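Local coordinates for 199aa long hypothetical Trp repressor binding protein (Sulfolobus tokodaii, PDB 2ZKI) that is of uncharacterised function but belongs to the flavodoxin-like NADPH-dependent FMN reductase family, and so probably binds a flavin cofactor, at residues A[3-15]-A[32-44]. Residues are numbered along the deposited sequence; the frame is centred on the assembly and turned at random.
Sequences CKPNILVLFYGYG and GAEVKIRRVRETL. With SO4 (sulfate ion), chain I; SO4 (sulfate ion), chain J.
Tyr12 and Tyr14 both give their hydroxyls to Glu42 OE2, Tyr12 OH at 2.7 Å on the syn lone pair and Tyr14 OH at 2.6 Å on the anti side, 27° out of the carboxylate plane. The other oxygen, OE1, accepts the backbone N-H groups of Thr43 and Leu44 from opposite faces of that plane, fixing the carboxylate's rotation. With CG anti to the backbone N (chi1 174°), the Tyr12 side chain crosses Val40, just past strand 34-39, at about a right angle, Val40 CG2 lying in plane at the ring edge.

These loops continue from parallel strands 6-11 and 34-39, paired by a hydrogen-bond ladder that includes Val9 N to Lys36 O and Arg38 N to Val9 O, both 2.9 Å. On the largely apolar face, Val9 touches Val35 and Ile37. The Phe11 ring takes Arg39 CB over one face, 4.2 Å from its centroid, and Ile37 CG2 at its edge. At the far end the extended Lys4 chain brings NZ to the anti lone pair of Glu34 OE2 (2.9 Å), a salt bridge at the surface.

Helix 16-31 links the strands in a beta-alpha-beta crossover of the flavodoxin-like fold. Tyr14 N binds a sulfate oxygen in the loop after strand 6-11, consistent with the phosphate-binding loop of flavodoxin-like proteins. A glutamine in place of Glu42 would probably leave the two tyrosine hydroxyls without a charged common acceptor and the loops less firmly joined. Two hydroxyls on OE2 and two N-H on OE1 would favour a charged, fixed carboxylate tying the post-strand loops together.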
# COMPACT_ATOMS: atom_id res chain seq x y z
N CYS A 3 12.11 -3.70 35.33
CA CYS A 3 11.83 -3.06 34.01
C CYS A 3 10.42 -3.41 33.52
O CYS A 3 10.05 -4.59 33.44
CB CYS A 3 12.87 -3.48 32.97
SG CYS A 3 12.82 -2.53 31.42
N LYS A 4 9.64 -2.38 33.20
CA LYS A 4 8.25 -2.54 32.80
C LYS A 4 7.91 -1.54 31.68
O LYS A 4 8.15 -0.34 31.83
CB LYS A 4 7.33 -2.31 34.01
CG LYS A 4 5.96 -2.96 33.91
CD LYS A 4 5.10 -2.55 35.09
CE LYS A 4 3.79 -3.32 35.13
NZ LYS A 4 2.95 -2.91 36.29
N PRO A 5 7.35 -2.04 30.56
CA PRO A 5 7.08 -1.17 29.41
C PRO A 5 5.76 -0.41 29.50
O PRO A 5 4.76 -0.93 30.02
CB PRO A 5 7.04 -2.16 28.24
CG PRO A 5 6.57 -3.44 28.84
CD PRO A 5 6.95 -3.43 30.30
N ASN A 6 5.76 0.83 29.01
CA ASN A 6 4.56 1.64 28.95
C ASN A 6 3.87 1.49 27.60
O ASN A 6 4.48 1.70 26.55
CB ASN A 6 4.88 3.12 29.20
CG ASN A 6 5.40 3.38 30.61
OD1 ASN A 6 6.30 4.20 30.79
ND2 ASN A 6 4.82 2.70 31.60
N ILE A 7 2.60 1.11 27.63
CA ILE A 7 1.83 0.89 26.41
C ILE A 7 0.73 1.94 26.28
O ILE A 7 -0.14 2.05 27.15
CB ILE A 7 1.23 -0.55 26.36
CG1 ILE A 7 2.34 -1.61 26.35
CG2 ILE A 7 0.28 -0.72 25.15
CD1 ILE A 7 3.37 -1.47 25.22
N LEU A 8 0.79 2.71 25.19
CA LEU A 8 -0.24 3.68 24.88
C LEU A 8 -1.20 3.13 23.84
O LEU A 8 -0.80 2.77 22.73
CB LEU A 8 0.38 5.00 24.38
CG LEU A 8 -0.57 6.18 24.15
CD1 LEU A 8 -0.96 6.84 25.47
CD2 LEU A 8 0.06 7.20 23.23
N VAL A 9 -2.48 3.05 24.21
CA VAL A 9 -3.52 2.67 23.27
C VAL A 9 -4.19 3.94 22.77
O VAL A 9 -4.95 4.59 23.49
CB VAL A 9 -4.54 1.68 23.89
CG1 VAL A 9 -5.60 1.29 22.87
CG2 VAL A 9 -3.84 0.43 24.42
N LEU A 10 -3.88 4.30 21.53
CA LEU A 10 -4.36 5.52 20.91
C LEU A 10 -5.40 5.18 19.84
O LEU A 10 -5.20 4.26 19.05
CB LEU A 10 -3.19 6.28 20.29
CG LEU A 10 -3.43 7.62 19.58
CD1 LEU A 10 -4.00 8.64 20.53
CD2 LEU A 10 -2.13 8.12 18.97
N PHE A 11 -6.51 5.91 19.82
CA PHE A 11 -7.58 5.64 18.87
C PHE A 11 -8.47 6.84 18.55
O PHE A 11 -8.63 7.74 19.37
CB PHE A 11 -8.44 4.45 19.35
CG PHE A 11 -9.35 4.77 20.51
CD1 PHE A 11 -8.88 4.70 21.82
CD2 PHE A 11 -10.67 5.12 20.29
CE1 PHE A 11 -9.72 4.98 22.89
CE2 PHE A 11 -11.52 5.41 21.36
CZ PHE A 11 -11.05 5.34 22.66
N TYR A 12 -9.03 6.83 17.35
CA TYR A 12 -10.16 7.69 17.01
C TYR A 12 -11.42 6.84 17.08
O TYR A 12 -11.38 5.64 16.82
CB TYR A 12 -9.99 8.27 15.60
CG TYR A 12 -11.20 9.06 15.11
CD1 TYR A 12 -11.30 10.43 15.35
CD2 TYR A 12 -12.24 8.43 14.43
CE1 TYR A 12 -12.41 11.15 14.91
CE2 TYR A 12 -13.35 9.14 13.99
CZ TYR A 12 -13.43 10.50 14.23
OH TYR A 12 -14.53 11.21 13.80
N GLY A 13 -12.54 7.46 17.46
CA GLY A 13 -13.83 6.78 17.36
C GLY A 13 -14.73 6.80 18.58
O GLY A 13 -14.33 7.24 19.66
N TYR A 14 -15.95 6.30 18.39
CA TYR A 14 -17.00 6.37 19.39
C TYR A 14 -17.78 5.06 19.52
O TYR A 14 -18.60 4.90 20.44
CB TYR A 14 -17.97 7.53 19.06
CG TYR A 14 -17.29 8.86 18.81
CD1 TYR A 14 -16.97 9.70 19.87
CD2 TYR A 14 -16.96 9.27 17.52
CE1 TYR A 14 -16.34 10.92 19.66
CE2 TYR A 14 -16.33 10.49 17.29
CZ TYR A 14 -16.02 11.31 18.37
OH TYR A 14 -15.40 12.52 18.16
N GLY A 15 -17.53 4.12 18.61
CA GLY A 15 -18.29 2.87 18.55
C GLY A 15 -17.53 1.64 19.02
O GLY A 15 -16.99 1.61 20.13
N GLY A 32 1.70 -7.60 31.53
CA GLY A 32 2.51 -6.93 32.56
C GLY A 32 3.05 -5.58 32.13
O GLY A 32 4.26 -5.38 32.06
N ALA A 33 2.14 -4.64 31.86
CA ALA A 33 2.51 -3.31 31.40
C ALA A 33 1.54 -2.25 31.90
O ALA A 33 0.36 -2.53 32.12
CB ALA A 33 2.58 -3.29 29.88
N GLU A 34 2.05 -1.03 32.07
CA GLU A 34 1.19 0.11 32.40
C GLU A 34 0.51 0.60 31.13
O GLU A 34 1.17 0.87 30.13
CB GLU A 34 2.00 1.24 33.06
CG GLU A 34 2.57 0.89 34.44
CD GLU A 34 1.50 0.64 35.49
OE1 GLU A 34 0.61 1.50 35.66
OE2 GLU A 34 1.56 -0.41 36.16
N VAL A 35 -0.82 0.69 31.18
CA VAL A 35 -1.61 1.02 30.00
C VAL A 35 -2.39 2.33 30.15
O VAL A 35 -3.23 2.46 31.04
CB VAL A 35 -2.59 -0.12 29.62
CG1 VAL A 35 -3.43 0.26 28.41
CG2 VAL A 35 -1.82 -1.41 29.34
N LYS A 36 -2.10 3.29 29.27
CA LYS A 36 -2.89 4.50 29.14
C LYS A 36 -3.72 4.44 27.86
O LYS A 36 -3.17 4.35 26.76
CB LYS A 36 -2.00 5.75 29.13
CG LYS A 36 -1.49 6.18 30.50
CD LYS A 36 -0.58 7.39 30.38
CE LYS A 36 0.12 7.72 31.70
NZ LYS A 36 -0.80 8.23 32.76
N ILE A 37 -5.04 4.46 28.01
CA ILE A 37 -5.96 4.50 26.87
C ILE A 37 -6.36 5.96 26.61
O ILE A 37 -6.94 6.62 27.47
CB ILE A 37 -7.21 3.62 27.10
CG1 ILE A 37 -6.81 2.14 27.19
CG2 ILE A 37 -8.24 3.83 25.99
CD1 ILE A 37 -7.89 1.23 27.76
N ARG A 38 -6.02 6.45 25.42
CA ARG A 38 -6.28 7.83 25.05
C ARG A 38 -6.97 7.92 23.69
O ARG A 38 -6.73 7.10 22.81
CB ARG A 38 -4.97 8.63 24.99
CG ARG A 38 -4.10 8.60 26.25
CD ARG A 38 -4.54 9.61 27.30
NE ARG A 38 -5.33 8.99 28.36
CZ ARG A 38 -4.86 8.69 29.57
NH1 ARG A 38 -3.60 8.96 29.90
NH2 ARG A 38 -5.66 8.13 30.46
N ARG A 39 -7.83 8.93 23.53
CA ARG A 39 -8.47 9.22 22.25
C ARG A 39 -8.00 10.56 21.68
O ARG A 39 -7.38 11.36 22.39
CB ARG A 39 -10.00 9.16 22.35
CG ARG A 39 -10.62 9.98 23.48
CD ARG A 39 -10.95 11.41 23.06
NE ARG A 39 -11.75 12.11 24.06
CZ ARG A 39 -13.07 12.28 23.99
NH1 ARG A 39 -13.71 12.92 24.96
NH2 ARG A 39 -13.76 11.81 22.95
N VAL A 40 -8.27 10.80 20.40
CA VAL A 40 -7.87 12.05 19.74
C VAL A 40 -9.02 13.05 19.63
O VAL A 40 -10.20 12.68 19.71
CB VAL A 40 -7.25 11.81 18.33
CG1 VAL A 40 -5.89 11.14 18.45
CG2 VAL A 40 -8.19 11.01 17.43
N ARG A 41 -8.66 14.32 19.43
CA ARG A 41 -9.59 15.42 19.23
C ARG A 41 -10.37 15.24 17.93
O ARG A 41 -9.84 14.74 16.94
CB ARG A 41 -8.81 16.73 19.18
CG ARG A 41 -9.59 17.98 19.55
CD ARG A 41 -8.84 19.21 19.06
NE ARG A 41 -9.07 20.39 19.89
CZ ARG A 41 -8.30 20.76 20.91
NH1 ARG A 41 -7.24 20.03 21.25
NH2 ARG A 41 -8.60 21.85 21.60
N GLU A 42 -11.64 15.66 17.93
CA GLU A 42 -12.47 15.62 16.73
C GLU A 42 -12.14 16.80 15.80
O GLU A 42 -11.95 17.93 16.25
CB GLU A 42 -13.96 15.62 17.09
CG GLU A 42 -14.91 15.47 15.90
CD GLU A 42 -14.70 14.17 15.14
OE1 GLU A 42 -14.06 14.20 14.07
OE2 GLU A 42 -15.17 13.11 15.62
N THR A 43 -12.09 16.51 14.50
CA THR A 43 -11.75 17.52 13.49
C THR A 43 -12.89 17.79 12.51
O THR A 43 -12.87 18.79 11.78
CB THR A 43 -10.48 17.13 12.70
OG1 THR A 43 -10.65 15.84 12.11
CG2 THR A 43 -9.26 17.12 13.62
N LEU A 44 -13.89 16.90 12.49
CA LEU A 44 -15.06 17.06 11.62
C LEU A 44 -15.80 18.36 11.94
O LEU A 44 -15.93 18.71 13.12
CB LEU A 44 -16.01 15.86 11.76
CG LEU A 44 -15.66 14.51 11.13
CD1 LEU A 44 -16.61 13.45 11.62
CD2 LEU A 44 -15.67 14.57 9.60
S SO4 I . -17.22 5.20 15.04
O1 SO4 I . -18.47 4.73 15.64
O2 SO4 I . -16.17 4.20 15.25
O3 SO4 I . -17.42 5.41 13.61
O4 SO4 I . -16.81 6.45 15.67
S SO4 J . -5.23 6.64 33.10
O1 SO4 J . -5.40 5.88 34.33
O2 SO4 J . -5.60 5.81 31.96
O3 SO4 J . -6.10 7.82 33.14
O4 SO4 J . -3.84 7.06 32.97